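Local coordinates for chloramphenicol acetyltransferase (Bacteroides thetaiotaomicron, PDB 2I9D), which probably transfers an acetyl group from acetyl-CoA to a hydroxyl of chloramphenicol, and assembles as a trimer, at residues Phe199-Gly202 against His203-Ser206. Residues are numbered along the deposited sequence; the frame is centred on the assembly and turned at random.
Sequences FIDG and HHLS
His204 reaches back from the first turn of helix 202-216 to take a hydrogen bond from the backbone of Asp201. The N-H of Asp201 points almost straight at ND1 of His204 (N to ND1 3.1 Å, 171° at the hydrogen) and lies in the ring plane, which is consistent with ND1 carrying its lone pair rather than a proton. The ring gets there because CG of His204 stands anti to its own carbonyl carbon (chi1 -48°), beside the backbone N. Histidine suits the place: its ring nitrogen can accept a bond from a backbone N-H at the N-cap, where the side chain of Asp201 makes no capping bond.

Backbone bonds start the helix. Asp201 O accepts twice, from Leu205 N at 3.2 Å within the carbonyl plane, and from His204 N at 2.9 Å, well above that plane and with a more bent N-H. Gly202 O then receives Ser206 N at 2.8 Å.

On the apolar side Ile200 and Leu205 cross at about a right angle, CG2 of Ile200 lying 3.6 Å from CG of Leu205. These branched aliphatic residues suit a buried side, and they continue the hydrophobic layer beneath the helix.

The carboxylate of Asp201 runs alongside the His204 ring, the two planes 35° apart, and its strongest polar partner is Arg15, salt-bridged through OD2 close to His197, the predicted proton acceptor. The sequence from His196 through Gly202 fits the HHxxxDG motif of CoA-dependent acyltransferases, whose aspartate is structural and typically pairs with an arginine. The turn leads from strand 186-196 into helix 202-216: Leu205 packs on Met193 and Ile195 of that strand and on Leu30 and Ile32 of strand 29-37, while Leu155 of a second subunit covers Leu205 and Ser206.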
ATOM      1  N   PHE A 199       5.413  11.911  13.393  1.00 29.83           N
ATOM      2  CA  PHE A 199       5.896  11.211  14.586  1.00 29.46           C
ATOM      3  C   PHE A 199       6.923  10.125  14.318  1.00 29.36           C
ATOM      4  O   PHE A 199       7.683   9.754  15.213  1.00 28.97           O
ATOM      5  CB  PHE A 199       4.729  10.559  15.356  1.00 29.15           C
ATOM      6  CG  PHE A 199       3.678  11.521  15.839  1.00 28.50           C
ATOM      7  CD1 PHE A 199       4.026  12.675  16.533  1.00 27.94           C
ATOM      8  CD2 PHE A 199       2.318  11.240  15.650  1.00 28.32           C
ATOM      9  CE1 PHE A 199       3.050  13.555  17.004  1.00 27.30           C
ATOM     10  CE2 PHE A 199       1.327  12.117  16.109  1.00 27.84           C
ATOM     11  CZ  PHE A 199       1.688  13.273  16.791  1.00 28.56           C
ATOM     12  N   ILE A 200       6.903   9.573  13.110  1.00 30.02           N
ATOM     13  CA  ILE A 200       7.623   8.337  12.807  1.00 30.04           C
ATOM     14  C   ILE A 200       8.283   8.463  11.438  1.00 31.18           C
ATOM     15  O   ILE A 200       7.619   8.850  10.466  1.00 31.29           O
ATOM     16  CB  ILE A 200       6.662   7.100  12.860  1.00 30.18           C
ATOM     17  CG1 ILE A 200       6.303   6.771  14.306  1.00 29.12           C
ATOM     18  CG2 ILE A 200       7.250   5.823  12.129  1.00 27.90           C
ATOM     19  CD1 ILE A 200       4.887   6.241  14.468  1.00 30.70           C
ATOM     20  N   ASP A 201       9.588   8.157  11.384  1.00 31.08           N
ATOM     21  CA  ASP A 201      10.321   8.050  10.122  1.00 31.97           C
ATOM     22  C   ASP A 201      10.712   6.605   9.845  1.00 32.15           C
ATOM     23  O   ASP A 201      10.513   5.723  10.696  1.00 32.40           O
ATOM     24  CB  ASP A 201      11.608   8.879  10.156  1.00 32.39           C
ATOM     25  CG  ASP A 201      11.355  10.360  10.414  1.00 33.79           C
ATOM     26  OD1 ASP A 201      10.420  10.955   9.814  1.00 33.37           O
ATOM     27  OD2 ASP A 201      12.121  10.925  11.221  1.00 34.01           O
ATOM     28  N   GLY A 202      11.305   6.380   8.665  1.00 32.33           N
ATOM     29  CA  GLY A 202      11.793   5.065   8.263  1.00 32.11           C
ATOM     30  C   GLY A 202      12.569   4.374   9.361  1.00 32.78           C
ATOM     31  O   GLY A 202      12.413   3.161   9.592  1.00 33.43           O
ATOM     32  N   HIS A 203      13.378   5.163  10.061  1.00 33.54           N
ATOM     33  CA  HIS A 203      14.266   4.683  11.116  1.00 34.34           C
ATOM     34  C   HIS A 203      13.505   4.029  12.277  1.00 33.51           C
ATOM     35  O   HIS A 203      13.927   2.996  12.815  1.00 33.86           O
ATOM     36  CB  HIS A 203      15.169   5.840  11.603  1.00 35.20           C
ATOM     37  CG  HIS A 203      15.844   5.581  12.917  1.00 37.10           C
ATOM     38  ND1 HIS A 203      17.008   4.849  13.024  1.00 39.59           N
ATOM     39  CD2 HIS A 203      15.527   5.975  14.176  1.00 39.91           C
ATOM     40  CE1 HIS A 203      17.375   4.794  14.297  1.00 41.50           C
ATOM     41  NE2 HIS A 203      16.485   5.458  15.018  1.00 41.57           N
ATOM     42  N   HIS A 204      12.369   4.609  12.646  1.00 32.78           N
ATOM     43  CA  HIS A 204      11.560   4.046  13.742  1.00 31.70           C
ATOM     44  C   HIS A 204      10.771   2.828  13.280  1.00 30.74           C
ATOM     45  O   HIS A 204      10.548   1.892  14.045  1.00 30.79           O
ATOM     46  CB  HIS A 204      10.668   5.127  14.342  1.00 31.42           C
ATOM     47  CG  HIS A 204      11.407   6.385  14.629  1.00 32.11           C
ATOM     48  ND1 HIS A 204      11.302   7.506  13.833  1.00 33.52           N
ATOM     49  CD2 HIS A 204      12.311   6.687  15.596  1.00 31.27           C
ATOM     50  CE1 HIS A 204      12.091   8.452  14.314  1.00 32.04           C
ATOM     51  NE2 HIS A 204      12.711   7.978  15.382  1.00 30.20           N
ATOM     52  N   LEU A 205      10.390   2.830  12.008  1.00 29.86           N
ATOM     53  CA  LEU A 205       9.738   1.678  11.404  1.00 29.24           C
ATOM     54  C   LEU A 205      10.681   0.477  11.351  1.00 30.04           C
ATOM     55  O   LEU A 205      10.271  -0.663  11.623  1.00 29.61           O
ATOM     56  CB  LEU A 205       9.236   2.037  10.005  1.00 28.36           C
ATOM     57  CG  LEU A 205       8.044   3.007  10.009  1.00 27.55           C
ATOM     58  CD1 LEU A 205       7.724   3.564   8.623  1.00 25.40           C
ATOM     59  CD2 LEU A 205       6.802   2.360  10.642  1.00 26.19           C
ATOM     60  N   SER A 206      11.945   0.742  10.993  1.00 30.64           N
ATOM     61  CA  SER A 206      13.010  -0.269  11.015  1.00 31.22           C
ATOM     62  C   SER A 206      13.123  -0.942  12.391  1.00 31.40           C
ATOM     63  O   SER A 206      13.085  -2.169  12.496  1.00 31.51           O
ATOM     64  CB  SER A 206      14.334   0.398  10.647  1.00 31.46           C
ATOM     65  OG  SER A 206      15.165  -0.473   9.948  1.00 33.43           O
TER